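Local coordinates for protein S-adenosylmethionine-dependent methyltransferase (PDB 1Y8C) that probably transfers the methyl group of S-adenosylmethionine to an acceptor that is not identified, at residues 17-30 with 223-237. Numbering follows the deposited sequence.
Sequences DVDYKKWSDFIIEK and VDCYSNKKVEKFTER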
# COMPACT_ATOMS: atom_id res chain seq x y z
N ASP A 17 -5.65 -3.12 10.75
CA ASP A 17 -4.74 -2.20 11.42
C ASP A 17 -4.44 -0.97 10.57
O ASP A 17 -3.32 -0.44 10.58
CB ASP A 17 -3.44 -2.94 11.78
CG ASP A 17 -2.61 -3.30 10.55
OD1 ASP A 17 -3.18 -3.70 9.52
OD2 ASP A 17 -1.37 -3.19 10.63
N VAL A 18 -5.45 -0.49 9.86
CA VAL A 18 -5.29 0.66 9.00
C VAL A 18 -6.04 1.90 9.47
O VAL A 18 -7.23 1.83 9.76
CB VAL A 18 -5.75 0.34 7.58
CG1 VAL A 18 -5.49 1.52 6.67
CG2 VAL A 18 -5.04 -0.91 7.08
N ASP A 19 -5.34 3.02 9.53
CA ASP A 19 -5.93 4.30 9.92
C ASP A 19 -5.37 5.35 8.96
O ASP A 19 -4.20 5.72 9.03
CB ASP A 19 -5.55 4.64 11.37
CG ASP A 19 -6.28 5.87 11.91
OD1 ASP A 19 -6.21 6.08 13.15
OD2 ASP A 19 -6.90 6.62 11.13
N TYR A 20 -6.21 5.81 8.04
CA TYR A 20 -5.78 6.78 7.04
C TYR A 20 -5.12 8.01 7.65
O TYR A 20 -3.91 8.21 7.46
CB TYR A 20 -6.97 7.19 6.18
CG TYR A 20 -7.64 6.01 5.50
CD1 TYR A 20 -9.02 5.97 5.33
CD2 TYR A 20 -6.89 4.93 5.04
CE1 TYR A 20 -9.65 4.89 4.74
CE2 TYR A 20 -7.50 3.83 4.44
CZ TYR A 20 -8.88 3.82 4.29
OH TYR A 20 -9.51 2.74 3.71
N LYS A 21 -5.88 8.81 8.38
CA LYS A 21 -5.33 10.02 8.99
C LYS A 21 -4.05 9.72 9.76
O LYS A 21 -3.05 10.43 9.60
CB LYS A 21 -6.36 10.68 9.93
CG LYS A 21 -7.56 11.29 9.19
CD LYS A 21 -8.82 11.41 10.09
CE LYS A 21 -10.09 11.79 9.29
NZ LYS A 21 -9.99 13.09 8.52
N LYS A 22 -4.06 8.67 10.58
CA LYS A 22 -2.87 8.34 11.34
C LYS A 22 -1.66 8.18 10.41
O LYS A 22 -0.63 8.81 10.60
CB LYS A 22 -3.06 7.06 12.14
CG LYS A 22 -1.76 6.61 12.80
CD LYS A 22 -1.88 5.23 13.39
CE LYS A 22 -0.53 4.79 13.96
NZ LYS A 22 -0.56 3.39 14.47
N TRP A 23 -1.81 7.33 9.39
CA TRP A 23 -0.72 7.09 8.45
C TRP A 23 -0.34 8.37 7.71
O TRP A 23 0.84 8.73 7.65
CB TRP A 23 -1.10 5.99 7.45
CG TRP A 23 -1.23 4.62 8.05
CD1 TRP A 23 -1.32 4.30 9.38
CD2 TRP A 23 -1.34 3.38 7.34
NE1 TRP A 23 -1.49 2.95 9.54
CE2 TRP A 23 -1.51 2.35 8.30
CE3 TRP A 23 -1.32 3.03 5.98
CZ2 TRP A 23 -1.65 1.00 7.95
CZ3 TRP A 23 -1.47 1.69 5.63
CH2 TRP A 23 -1.63 0.69 6.61
N SER A 24 -1.32 9.06 7.14
CA SER A 24 -1.00 10.28 6.42
C SER A 24 -0.26 11.27 7.33
O SER A 24 0.76 11.83 6.93
CB SER A 24 -2.26 10.91 5.80
OG SER A 24 -3.32 10.99 6.72
N ASP A 25 -0.74 11.46 8.55
CA ASP A 25 -0.07 12.39 9.47
C ASP A 25 1.34 11.92 9.74
O ASP A 25 2.28 12.72 9.74
CB ASP A 25 -0.83 12.50 10.80
CG ASP A 25 -2.21 13.12 10.63
OD1 ASP A 25 -2.57 13.47 9.47
OD2 ASP A 25 -2.93 13.26 11.65
N PHE A 26 1.51 10.63 10.00
CA PHE A 26 2.83 10.09 10.26
C PHE A 26 3.73 10.41 9.07
O PHE A 26 4.89 10.79 9.24
CB PHE A 26 2.81 8.58 10.45
CG PHE A 26 4.18 7.97 10.61
CD1 PHE A 26 4.87 8.08 11.81
CD2 PHE A 26 4.78 7.30 9.56
CE1 PHE A 26 6.14 7.53 11.97
CE2 PHE A 26 6.06 6.74 9.70
CZ PHE A 26 6.74 6.85 10.91
N ILE A 27 3.20 10.24 7.86
CA ILE A 27 3.99 10.49 6.67
C ILE A 27 4.37 11.95 6.53
O ILE A 27 5.52 12.28 6.24
CB ILE A 27 3.26 10.05 5.40
CG1 ILE A 27 2.95 8.55 5.46
CG2 ILE A 27 4.13 10.33 4.18
CD1 ILE A 27 1.94 8.09 4.44
N ILE A 28 3.40 12.84 6.74
CA ILE A 28 3.68 14.26 6.65
C ILE A 28 4.77 14.62 7.66
O ILE A 28 5.72 15.33 7.35
CB ILE A 28 2.43 15.10 6.97
CG1 ILE A 28 1.32 14.81 5.97
CG2 ILE A 28 2.79 16.58 6.91
CD1 ILE A 28 1.71 15.18 4.55
N GLU A 29 4.61 14.10 8.87
CA GLU A 29 5.54 14.35 9.96
C GLU A 29 6.97 14.00 9.55
O GLU A 29 7.91 14.77 9.75
CB GLU A 29 5.13 13.53 11.18
CG GLU A 29 6.01 13.70 12.41
CD GLU A 29 5.71 12.64 13.48
OE1 GLU A 29 6.35 12.69 14.57
OE2 GLU A 29 4.84 11.77 13.24
N LYS A 30 7.12 12.82 8.97
CA LYS A 30 8.42 12.36 8.52
C LYS A 30 8.94 13.22 7.37
O LYS A 30 10.14 13.44 7.24
CB LYS A 30 8.33 10.88 8.15
CG LYS A 30 8.26 10.01 9.40
CD LYS A 30 9.60 10.05 10.12
CE LYS A 30 9.54 9.53 11.55
NZ LYS A 30 8.82 10.47 12.46
N VAL A 223 10.38 1.47 11.02
CA VAL A 223 9.53 1.44 12.21
C VAL A 223 8.37 0.45 12.15
O VAL A 223 8.16 -0.25 11.15
CB VAL A 223 8.94 2.82 12.48
CG1 VAL A 223 10.06 3.85 12.57
CG2 VAL A 223 7.93 3.19 11.39
N ASP A 224 7.60 0.43 13.23
CA ASP A 224 6.45 -0.46 13.36
C ASP A 224 5.16 0.25 12.99
O ASP A 224 4.75 1.22 13.63
CB ASP A 224 6.34 -0.98 14.79
CG ASP A 224 5.29 -2.07 14.94
OD1 ASP A 224 4.14 -1.88 14.47
OD2 ASP A 224 5.62 -3.12 15.54
N CYS A 225 4.52 -0.25 11.95
CA CYS A 225 3.26 0.27 11.46
C CYS A 225 3.00 1.76 11.66
O CYS A 225 2.21 2.16 12.52
CB CYS A 225 2.12 -0.52 12.09
SG CYS A 225 0.53 -0.22 11.32
N TYR A 226 3.67 2.57 10.85
CA TYR A 226 3.55 4.03 10.85
C TYR A 226 3.56 4.74 12.21
O TYR A 226 2.62 5.42 12.59
CB TYR A 226 2.29 4.44 10.06
CG TYR A 226 2.33 4.01 8.60
CD1 TYR A 226 1.99 2.70 8.23
CD2 TYR A 226 2.74 4.88 7.60
CE1 TYR A 226 2.08 2.27 6.91
CE2 TYR A 226 2.84 4.47 6.27
CZ TYR A 226 2.51 3.17 5.93
OH TYR A 226 2.66 2.76 4.61
N SER A 227 4.66 4.59 12.93
CA SER A 227 4.82 5.22 14.23
C SER A 227 6.29 5.16 14.57
O SER A 227 7.07 4.47 13.90
CB SER A 227 4.01 4.46 15.29
OG SER A 227 4.63 3.22 15.61
N ASN A 228 6.68 5.88 15.62
CA ASN A 228 8.07 5.90 16.04
C ASN A 228 8.50 4.58 16.65
O ASN A 228 9.69 4.32 16.76
CB ASN A 228 8.29 7.01 17.06
CG ASN A 228 8.14 8.39 16.45
OD1 ASN A 228 7.81 9.36 17.15
ND2 ASN A 228 8.39 8.51 15.15
N LYS A 229 7.55 3.75 17.06
CA LYS A 229 7.91 2.47 17.67
C LYS A 229 8.85 1.68 16.78
O LYS A 229 8.75 1.71 15.55
CB LYS A 229 6.66 1.62 17.94
CG LYS A 229 5.66 2.24 18.91
CD LYS A 229 4.49 1.27 19.16
CE LYS A 229 3.63 1.07 17.91
NZ LYS A 229 2.66 -0.06 18.04
N LYS A 230 9.79 0.99 17.41
CA LYS A 230 10.78 0.16 16.73
C LYS A 230 10.21 -1.20 16.33
O LYS A 230 9.28 -1.71 16.96
CB LYS A 230 11.99 -0.02 17.65
CG LYS A 230 13.02 -0.98 17.12
CD LYS A 230 14.26 -1.04 18.00
CE LYS A 230 15.38 -1.85 17.31
NZ LYS A 230 15.91 -1.20 16.04
N VAL A 231 10.76 -1.80 15.28
CA VAL A 231 10.31 -3.10 14.80
C VAL A 231 10.76 -4.21 15.75
O VAL A 231 11.92 -4.26 16.15
CB VAL A 231 10.88 -3.40 13.39
CG1 VAL A 231 10.53 -4.82 12.97
CG2 VAL A 231 10.32 -2.41 12.41
N GLU A 232 9.83 -5.08 16.12
CA GLU A 232 10.12 -6.18 17.04
C GLU A 232 9.70 -7.51 16.43
O GLU A 232 8.89 -7.56 15.50
CB GLU A 232 9.36 -6.00 18.34
CG GLU A 232 9.51 -4.64 18.98
CD GLU A 232 10.92 -4.41 19.46
OE1 GLU A 232 11.14 -3.38 20.14
OE2 GLU A 232 11.80 -5.25 19.17
N LYS A 233 10.22 -8.57 17.02
CA LYS A 233 9.95 -9.94 16.59
C LYS A 233 8.52 -10.24 16.15
O LYS A 233 8.31 -11.02 15.22
CB LYS A 233 10.34 -10.89 17.72
CG LYS A 233 10.22 -12.35 17.38
CD LYS A 233 10.78 -13.23 18.47
CE LYS A 233 10.76 -14.69 18.03
NZ LYS A 233 11.39 -15.62 19.01
N PHE A 234 7.54 -9.62 16.78
CA PHE A 234 6.16 -9.91 16.42
C PHE A 234 5.43 -8.82 15.63
O PHE A 234 4.22 -8.92 15.42
CB PHE A 234 5.36 -10.24 17.68
CG PHE A 234 5.97 -11.32 18.52
CD1 PHE A 234 6.63 -11.02 19.71
CD2 PHE A 234 5.89 -12.65 18.12
CE1 PHE A 234 7.20 -12.02 20.49
CE2 PHE A 234 6.45 -13.65 18.90
CZ PHE A 234 7.11 -13.34 20.09
N THR A 235 6.17 -7.80 15.20
CA THR A 235 5.57 -6.72 14.43
C THR A 235 4.82 -7.28 13.22
O THR A 235 5.30 -8.18 12.56
CB THR A 235 6.65 -5.75 13.94
OG1 THR A 235 7.34 -5.21 15.07
CG2 THR A 235 6.03 -4.62 13.13
N GLU A 236 3.64 -6.75 12.93
CA GLU A 236 2.88 -7.26 11.82
C GLU A 236 2.98 -6.41 10.56
O GLU A 236 2.77 -6.91 9.46
CB GLU A 236 1.42 -7.40 12.21
CG GLU A 236 1.20 -8.27 13.42
CD GLU A 236 -0.24 -8.73 13.54
OE1 GLU A 236 -1.13 -8.11 12.91
OE2 GLU A 236 -0.49 -9.72 14.27
N ARG A 237 3.30 -5.14 10.71
CA ARG A 237 3.40 -4.25 9.55
C ARG A 237 4.60 -3.33 9.69
O ARG A 237 4.67 -2.51 10.59
CB ARG A 237 2.11 -3.41 9.41
CG ARG A 237 2.10 -2.57 8.14
CD ARG A 237 0.81 -1.76 7.98
NE ARG A 237 -0.37 -2.60 7.81
CZ ARG A 237 -0.74 -3.17 6.67
NH1 ARG A 237 -0.03 -3.02 5.56
NH2 ARG A 237 -1.85 -3.92 6.63
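Tyr226 lies flat against Trp23 and meets Phe26 with its backbone. Its side chain can be followed outward. Tyr226 CB rests over the five-membered ring of Trp23, 4.1 Å from the ring centroid. Tyr226 CG sits 3.7 Å from Trp23 CG. Tyr226 CD1 lies over the centre of the indole, 3.5 Å from Trp23 CD2. CE1 continues along the same face toward Trp23 CE3. The other two ring carbons turn to the helix: Tyr226 CD2 approaches Phe26 CD2 at 3.7 Å, and Tyr226 CE2 is near Ile27 CD1. OH, at the tip, is hydrogen-bonded to Asp141. The Tyr226 ring and the five-membered ring of Trp23 form an offset stack, with planes 12° apart. The opposite face of the indole takes Val18 CG1 toward its rim, so the indole is held between the two residues.

Phe26 crosses the Tyr226 side chain at about a right angle. Its CG is anti to the backbone N (chi1 175°), which lays the ring against the loop at Tyr226 and Ser227. One face lies against the peptide joining these two residues, with Phe26 CE1 3.4 Å from Ser227 N. Lys30 CG lies over the other face.

Ahead of helix 20-32, Asp17 is gripped side-on by Arg237 in a salt bridge. Arg237 NE bonds to Asp17 OD2 at 3.0 Å, and Arg237 NH2 to Asp17 OD1 at 3.2 Å. A bend at chi3 (-64°) turns the guanidinium, and Trp23 CH2 lies over one of its faces. NH1 also pairs with Asp141 and Asp110.

Asp141 thus links Tyr226 and Arg237 to strand 136-143. The contact packs helix 20-32 and its N-terminal lead-in against the loop between antiparallel strands 217-224 and 237-244, at one margin of the seven-stranded Rossmann-like sheet.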